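Side-chain contacts in CaaX farnesyltransferase beta subunit Ram1 (PDB 4L9P), which probably transfers a farnesyl group from farnesyl diphosphate to the cysteine of C-terminal CaaX sequences, as the zinc-dependent, peptide-binding beta subunit of a heterodimeric enzyme: residues 149-152 and 153-156; 139-142 and 143-146. One frame throughout, in Å; residues are numbered along the deposited sequence. Where two conformers were deposited one is given.

Contact 1 (149-152 and 153-156)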
loop_
_atom_site.group_PDB
_atom_site.type_symbol
_atom_site.label_atom_id
_atom_site.label_comp_id
_atom_site.label_asym_id
_atom_site.label_seq_id
_atom_site.Cartn_x
_atom_site.Cartn_y
_atom_site.Cartn_z
ATOM N N ALA B 149 16.076 9.499 -6.101
ATOM C CA ALA B 149 15.836 8.049 -6.196
ATOM C C ALA B 149 14.495 7.721 -6.861
ATOM O O ALA B 149 14.275 6.571 -7.304
ATOM C CB ALA B 149 15.937 7.404 -4.790
ATOM N N SER B 150 13.620 8.729 -6.937
ATOM C CA SER B 150 12.235 8.571 -7.426
ATOM C C SER B 150 12.021 9.052 -8.873
ATOM O O SER B 150 10.874 9.142 -9.323
ATOM C CB SER B 150 11.264 9.375 -6.572
ATOM O OG SER B 150 11.168 8.771 -5.328
ATOM N N ARG B 151 13.087 9.398 -9.598
ATOM C CA ARG B 151 12.921 9.940 -10.949
ATOM C C ARG B 151 12.111 8.989 -11.852
ATOM O O ARG B 151 11.245 9.434 -12.575
ATOM C CB ARG B 151 14.235 10.379 -11.557
ATOM C CG ARG B 151 14.653 11.734 -10.947
ATOM C CD ARG B 151 15.927 12.289 -11.601
ATOM N NE ARG B 151 15.711 12.406 -13.054
ATOM C CZ ARG B 151 16.451 11.846 -13.991
ATOM N NH1 ARG B 151 17.553 11.160 -13.671
ATOM N NH2 ARG B 151 16.115 12.043 -15.266
ATOM N N PRO B 152 12.351 7.672 -11.790
ATOM C CA PRO B 152 11.484 6.817 -12.650
ATOM C C PRO B 152 10.035 6.878 -12.266
ATOM O O PRO B 152 9.170 6.848 -13.185
ATOM C CB PRO B 152 12.071 5.411 -12.465
ATOM C CG PRO B 152 13.569 5.717 -12.158
ATOM C CD PRO B 152 13.516 6.943 -11.231
ATOM N N TRP B 153 9.758 6.963 -10.953
ATOM C CA TRP B 153 8.371 7.182 -10.541
ATOM C C TRP B 153 7.777 8.450 -11.136
ATOM O O TRP B 153 6.601 8.468 -11.541
ATOM C CB TRP B 153 8.227 7.280 -9.039
ATOM C CG TRP B 153 8.211 5.994 -8.297
ATOM C CD1 TRP B 153 9.031 5.652 -7.257
ATOM C CD2 TRP B 153 7.244 4.945 -8.410
ATOM N NE1 TRP B 153 8.652 4.434 -6.750
ATOM C CE2 TRP B 153 7.563 3.965 -7.444
ATOM C CE3 TRP B 153 6.115 4.749 -9.209
ATOM C CZ2 TRP B 153 6.817 2.811 -7.254
ATOM C CZ3 TRP B 153 5.370 3.558 -9.028
ATOM C CH2 TRP B 153 5.728 2.636 -8.054
ATOM N N MET B 154 8.528 9.553 -11.149
ATOM C CA MET B 154 7.958 10.822 -11.673
ATOM C C MET B 154 7.611 10.699 -13.161
ATOM O O MET B 154 6.643 11.326 -13.640
ATOM C CB MET B 154 8.927 11.998 -11.432
ATOM C CG MET B 154 9.298 12.077 -9.946
ATOM S SD MET B 154 10.725 13.084 -9.602
ATOM C CE MET B 154 9.898 14.471 -10.151
ATOM N N VAL B 155 8.389 9.892 -13.880
ATOM C CA VAL B 155 8.044 9.618 -15.295
ATOM C C VAL B 155 6.754 8.796 -15.374
ATOM O O VAL B 155 5.814 9.170 -16.088
ATOM C CB VAL B 155 9.194 8.871 -16.020
ATOM C CG1 VAL B 155 8.726 8.508 -17.441
ATOM C CG2 VAL B 155 10.448 9.770 -16.059
ATOM N N TYR B 156 6.673 7.729 -14.591
ATOM C CA TYR B 156 5.491 6.888 -14.588
ATOM C C TYR B 156 4.237 7.667 -14.182
ATOM O O TYR B 156 3.206 7.535 -14.846
ATOM C CB TYR B 156 5.703 5.680 -13.660
ATOM C CG TYR B 156 4.389 4.978 -13.394
ATOM C CD1 TYR B 156 3.720 4.180 -14.395
ATOM C CD2 TYR B 156 3.771 5.136 -12.146
ATOM C CE1 TYR B 156 2.435 3.616 -14.110
ATOM C CE2 TYR B 156 2.499 4.574 -11.872
ATOM C CZ TYR B 156 1.870 3.794 -12.855
ATOM O OH TYR B 156 0.656 3.240 -12.578
HETATM O O HOH W 1 11.830 5.339 -8.914
#
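The indole of Trp-153 and the hydroxyl of Ser-150 meet at a slant, OG lying 4.2 Å from CD1, while one indole edge receives Tyr-156 in its own plane, CD2 standing 3.8 Å from Trp-153 CE3. Trp-157 adds a ring nearly parallel to the indole. Trp-153 CG sits anti to its carbonyl carbon (chi1 -80°), which sets CD1 of the pyrrole side beside Ser-150 OG while the six-membered ring leads away from 149-152. The broad apolar surface of the indole suits the isoprenoid pocket, touching the bound farnesyl analogue and an apolar side chain of the peptide.

The backbone is the first turn of a helix: Met-154 N donates to Ser-150 O (3.0 Å), Val-155 N to Arg-151 O (3.2 Å) and Tyr-156 N to Pro-152 O (3.0 Å). Proline fits this first turn, where no N-H is needed for a bond within the helix. A water donates to Ala-149 O and weakly accepts from Trp-153 N.

Arg-151 reaches across to the alpha subunit, giving NE and NH2 to carbonyls of Ala-45 and Leu-44 of that chain. Pro-152 and Val-155 pack on helix 173-183, Val-155 and Tyr-156 on helix 200-213, and Trp-153 and Tyr-156 on helix 431-444.

Contact 2 (139-142 and 143-146)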
loop_
_atom_site.group_PDB
_atom_site.type_symbol
_atom_site.label_atom_id
_atom_site.label_comp_id
_atom_site.label_asym_id
_atom_site.label_seq_id
_atom_site.Cartn_x
_atom_site.Cartn_y
_atom_site.Cartn_z
ATOM N N ASP B 139 12.278 20.026 -15.934
ATOM C CA ASP B 139 13.351 20.047 -14.929
ATOM C C ASP B 139 12.895 20.651 -13.597
ATOM O O ASP B 139 12.098 21.623 -13.584
ATOM C CB ASP B 139 14.517 20.887 -15.479
ATOM C CG ASP B 139 15.760 20.837 -14.599
ATOM O OD1 ASP B 139 16.403 19.777 -14.484
ATOM O OD2 ASP B 139 16.164 21.902 -14.093
ATOM N N TYR B 140 13.463 20.135 -12.500
ATOM C CA TYR B 140 13.188 20.614 -11.140
ATOM C C TYR B 140 14.435 21.284 -10.581
ATOM O O TYR B 140 15.541 20.879 -10.910
ATOM C CB TYR B 140 12.821 19.440 -10.204
ATOM C CG TYR B 140 11.511 18.798 -10.560
ATOM C CD1 TYR B 140 11.378 17.979 -11.690
ATOM C CD2 TYR B 140 10.381 19.035 -9.777
ATOM C CE1 TYR B 140 10.156 17.379 -11.982
ATOM C CE2 TYR B 140 9.167 18.485 -10.076
ATOM C CZ TYR B 140 9.049 17.647 -11.176
ATOM O OH TYR B 140 7.812 17.097 -11.483
ATOM N N PRO B 141 14.257 22.282 -9.704
ATOM C CA PRO B 141 15.378 22.963 -9.031
ATOM C C PRO B 141 16.061 22.063 -7.993
ATOM O O PRO B 141 15.520 20.998 -7.648
ATOM C CB PRO B 141 14.714 24.186 -8.353
ATOM C CG PRO B 141 13.312 23.931 -8.346
ATOM C CD PRO B 141 12.960 22.892 -9.371
ATOM N N ALA B 142 17.239 22.486 -7.552
ATOM C CA ALA B 142 18.095 21.754 -6.611
ATOM C C ALA B 142 17.375 21.293 -5.373
ATOM O O ALA B 142 17.724 20.238 -4.839
ATOM C CB ALA B 142 19.324 22.607 -6.201
ATOM N N SER B 143 16.405 22.086 -4.907
ATOM C CA SER B 143 15.680 21.776 -3.681
ATOM C C SER B 143 14.921 20.476 -3.761
ATOM O O SER B 143 14.460 19.976 -2.726
ATOM C CB SER B 143 14.680 22.900 -3.324
ATOM O OG SER B 143 13.784 23.123 -4.401
ATOM N N PHE B 144 14.731 19.955 -4.980
ATOM C CA PHE B 144 14.020 18.683 -5.187
ATOM C C PHE B 144 14.950 17.457 -5.158
ATOM O O PHE B 144 14.557 16.370 -5.555
ATOM C CB PHE B 144 13.256 18.728 -6.516
ATOM C CG PHE B 144 11.985 19.523 -6.438
ATOM C CD1 PHE B 144 12.012 20.881 -6.549
ATOM C CD2 PHE B 144 10.761 18.883 -6.195
ATOM C CE1 PHE B 144 10.814 21.609 -6.447
ATOM C CE2 PHE B 144 9.602 19.567 -6.106
ATOM C CZ PHE B 144 9.599 20.929 -6.211
ATOM N N VAL B 145 16.168 17.639 -4.655
ATOM C CA VAL B 145 17.152 16.555 -4.644
ATOM C C VAL B 145 16.626 15.267 -3.983
ATOM O O VAL B 145 17.038 14.181 -4.384
ATOM C CB VAL B 145 18.474 16.998 -3.915
ATOM C CG1 VAL B 145 18.153 17.439 -2.478
ATOM C CG2 VAL B 145 19.549 15.899 -3.953
ATOM N N ALA B 146 15.733 15.348 -2.998
ATOM C CA ALA B 146 15.223 14.118 -2.360
ATOM C C ALA B 146 14.452 13.234 -3.313
ATOM O O ALA B 146 14.212 12.050 -3.019
ATOM C CB ALA B 146 14.338 14.468 -1.162
#
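Tyr-140 and Phe-144 both carry CG anti to the carbonyl carbon (chi1 -67° and -77°), which places each ring beside its own backbone N; with the chain turning between them, this sets Tyr-140 CD2 over Phe-144. The pair is edge-to-face, with Tyr-140 supplying the edge: its CD2 sits over one face of Phe-144, displaced toward the rim, 3.6 Å from Phe-144 CD2. The ring centroids are 5.0 Å apart and the planes meet at 58°, so the T is a leaning one. Pro-141 takes another part of the phenyl group. Its ring runs alongside Phe-144 in the same direction, with CD 3.6 Å from Phe-144 CD1, and its carbonyl O reaches the ring edge in plane, 3.7 Å from that same CD1.

What folds the chain here is a short 3-10 turn, in the connection between helices 126-135 and 151-164 of the alpha-alpha toroid. Two successive i to i+3 bonds define it: Phe-144 N donates to Pro-141 O (3.0 Å) and Val-145 N to Ala-142 O (3.0 Å). Proline suits the start of such a turn: the N-H it lacks costs the turn no bond, its ring limits phi, and CG and CD give Phe-144 an apolar flank.

The phenol of Tyr-140 is hydrogen-bonded through OH to Ser-136 O, which ties the aromatic pair to the residue just after helix 126-135. At the alpha subunit, Asp-139 bonds through OD1 to Thr-46 and through OD2 to Ser-48 of that chain, and Val-145 packs on its Tyr-53.

Following the chain from the N terminus, helix 126-135 ends and contact 2 folds the connecting segment into its 3-10 turn; a few residues later contact 1 opens helix 151-164. Each is a local closure, and they come in series, neither nesting nor crossing. Their centres lie about 13 Å apart, yet in one of its two conformers Met-154 packs on Tyr-140, bringing the start of the later helix against the connection that leads into it. Both also face the alpha subunit, Asp-139 and Arg-151 sharing Thr-46 of that chain as a neighbour. Contact 2 stays at the surface along this interface, whereas contact 1 carries the chain inward to the farnesyl pocket.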